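Local coordinates for protein amino acid amide racemase (Ochrobactrum anthropi, PDB 6GIO) that binds pyridoxal-5'-phosphate and belongs to the class-III aminotransferase family of pyridoxal-phosphate-dependent enzymes, at residues 373-378 and 428-433. Residues are numbered along the deposited sequence; the frame is centred on the assembly and turned at random.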
loop_
_atom_site.group_PDB
_atom_site.type_symbol
_atom_site.label_atom_id
_atom_site.label_comp_id
_atom_site.label_asym_id
_atom_site.label_seq_id
_atom_site.Cartn_x
_atom_site.Cartn_y
_atom_site.Cartn_z
ATOM N N ALA C 373 -2.737 -29.091 -6.008
ATOM C CA ALA C 373 -1.716 -28.794 -4.973
ATOM C C ALA C 373 -0.520 -29.759 -5.004
ATOM O O ALA C 373 0.606 -29.344 -4.791
ATOM C CB ALA C 373 -2.333 -28.760 -3.565
ATOM N N LYS C 374 -0.772 -31.028 -5.303
ATOM C CA LYS C 374 0.278 -32.018 -5.392
ATOM C C LYS C 374 1.161 -31.749 -6.571
ATOM O O LYS C 374 2.366 -31.974 -6.505
ATOM C CB LYS C 374 -0.298 -33.437 -5.518
ATOM C CG LYS C 374 -0.807 -33.976 -4.204
ATOM C CD LYS C 374 -1.321 -35.385 -4.367
ATOM C CE LYS C 374 -1.901 -35.863 -3.053
ATOM N NZ LYS C 374 -2.269 -37.305 -3.112
ATOM N N ILE C 375 0.575 -31.300 -7.676
ATOM C CA ILE C 375 1.388 -30.949 -8.841
ATOM C C ILE C 375 2.358 -29.780 -8.518
ATOM O O ILE C 375 3.543 -29.815 -8.891
ATOM C CB ILE C 375 0.500 -30.628 -10.059
ATOM C CG1 ILE C 375 -0.225 -31.913 -10.509
ATOM C CG2 ILE C 375 1.328 -30.047 -11.188
ATOM C CD1 ILE C 375 -1.375 -31.666 -11.447
ATOM N N ILE C 376 1.873 -28.751 -7.821
ATOM C CA ILE C 376 2.742 -27.630 -7.392
ATOM C C ILE C 376 3.857 -28.111 -6.439
ATOM O O ILE C 376 5.019 -27.703 -6.548
ATOM C CB ILE C 376 1.956 -26.545 -6.613
ATOM C CG1 ILE C 376 0.751 -26.025 -7.396
ATOM C CG2 ILE C 376 2.862 -25.394 -6.266
ATOM C CD1 ILE C 376 1.078 -25.374 -8.703
ATOM N N TYR C 377 3.473 -28.936 -5.467
ATOM C CA TYR C 377 4.439 -29.454 -4.496
ATOM C C TYR C 377 5.517 -30.298 -5.163
ATOM O O TYR C 377 6.718 -30.179 -4.878
ATOM C CB TYR C 377 3.735 -30.294 -3.455
ATOM C CG TYR C 377 4.691 -30.893 -2.484
ATOM C CD1 TYR C 377 5.101 -30.181 -1.378
ATOM C CD2 TYR C 377 5.177 -32.181 -2.663
ATOM C CE1 TYR C 377 5.979 -30.726 -0.464
ATOM C CE2 TYR C 377 6.057 -32.737 -1.753
ATOM C CZ TYR C 377 6.456 -31.996 -0.661
ATOM O OH TYR C 377 7.336 -32.539 0.232
ATOM N N ARG C 378 5.109 -31.164 -6.062
ATOM C CA ARG C 378 6.093 -31.950 -6.778
ATOM C C ARG C 378 6.936 -31.079 -7.709
ATOM O O ARG C 378 8.137 -31.337 -7.882
ATOM C CB ARG C 378 5.421 -33.085 -7.538
ATOM C CG ARG C 378 6.364 -34.060 -8.222
ATOM C CD ARG C 378 7.261 -34.746 -7.196
ATOM N NE ARG C 378 8.148 -35.715 -7.823
ATOM C CZ ARG C 378 9.231 -36.229 -7.232
ATOM N NH1 ARG C 378 9.578 -35.848 -6.005
ATOM N NH2 ARG C 378 9.982 -37.089 -7.881
ATOM N N VAL C 428 2.768 -39.045 -4.821
ATOM C CA VAL C 428 2.853 -37.898 -3.907
ATOM C C VAL C 428 1.853 -38.027 -2.745
ATOM O O VAL C 428 0.668 -38.160 -2.984
ATOM C CB VAL C 428 2.567 -36.591 -4.703
ATOM C CG1 VAL C 428 2.793 -35.354 -3.842
ATOM C CG2 VAL C 428 3.412 -36.547 -5.973
ATOM N N ALA C 429 2.318 -37.952 -1.498
ATOM C CA ALA C 429 1.441 -38.115 -0.308
ATOM C C ALA C 429 0.448 -36.959 -0.060
ATOM O O ALA C 429 0.676 -35.817 -0.494
ATOM C CB ALA C 429 2.279 -38.344 0.944
ATOM N N ASP C 430 -0.638 -37.282 0.660
ATOM C CA ASP C 430 -1.689 -36.319 1.051
ATOM C C ASP C 430 -1.235 -35.353 2.148
ATOM O O ASP C 430 -1.648 -34.184 2.149
ATOM C CB ASP C 430 -2.968 -37.041 1.543
ATOM C CG ASP C 430 -3.915 -37.454 0.408
ATOM O OD1 ASP C 430 -3.862 -36.904 -0.713
ATOM O OD2 ASP C 430 -4.750 -38.342 0.662
ATOM N N SER C 431 -0.416 -35.847 3.085
ATOM C CA SER C 431 0.070 -35.036 4.229
ATOM C C SER C 431 1.033 -33.910 3.819
ATOM O O SER C 431 1.138 -32.901 4.511
ATOM C CB SER C 431 0.782 -35.915 5.259
ATOM O OG SER C 431 2.129 -36.095 4.871
ATOM N N ASP C 432 1.743 -34.115 2.715
ATOM C CA ASP C 432 2.668 -33.114 2.168
ATOM C C ASP C 432 1.975 -31.849 1.607
ATOM O O ASP C 432 2.570 -30.761 1.614
ATOM C CB ASP C 432 3.553 -33.756 1.086
ATOM C CG ASP C 432 4.480 -34.847 1.643
ATOM O OD1 ASP C 432 4.505 -35.074 2.879
ATOM O OD2 ASP C 432 5.183 -35.480 0.832
ATOM N N VAL C 433 0.735 -31.987 1.132
ATOM C CA VAL C 433 -0.057 -30.830 0.686
ATOM C C VAL C 433 -1.122 -30.363 1.699
ATOM O O VAL C 433 -1.702 -29.277 1.538
ATOM C CB VAL C 433 -0.730 -31.079 -0.683
ATOM C CG1 VAL C 433 0.321 -31.174 -1.775
ATOM C CG2 VAL C 433 -1.598 -32.331 -0.664
#
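Lys-374 reaches from its helix to the C-terminal tail, where its ammonium group is held by two acceptors. NZ forms a salt bridge with Asp-430 OD1 at 2.9 Å, meeting that oxygen from above the carboxylate plane, 45° out of it, and donates a second hydrogen bond to Val-428 O at 3.1 Å. With CG beside the backbone N (chi1 -77°) and the rest of the chain fully extended, the lysine reaches across to the tail while its methylenes stay in apolar company: CG lies 3.9 Å from Val-428 CG1, the two side chains running past each other in opposite directions, and Val-433 crosses it at about a right angle. Lysine suits the place because it joins a greasy stem to a charged end. Ala-429 O, buried nearby, has no polar partner in the model.

One turn along, the flat Tyr-377 ring offers a face to the Asp-432 methylene, CB making a CH-pi contact 4.0 Å from the centroid and offset toward the rim; ring and carboxylate planes stand 41° apart. The branched valines suit their places by touching both lysine stem and tyrosine: Val-428 CG1 also meets Tyr-377 CD2 at 4.1 Å, and Val-433 CG1 fits between Tyr-377 CB, at 3.9 Å, and Ala-373, whose small side chain lets the valine come close to the helix backbone.

The contact thus lays the tail, including the short helix 431-434, against helix 369-382, its centre about 25 Å from the centre of the chain. Helix 406-424 adjoins both segments: Val-423 touches Lys-374 and Val-428, and Asp-422 pairs with Arg-378, which also bonds Gln-381. Ile-375 and Ile-376 pack on Leu-396 of strand 395-398, and Ile-376 also on strand 384-389.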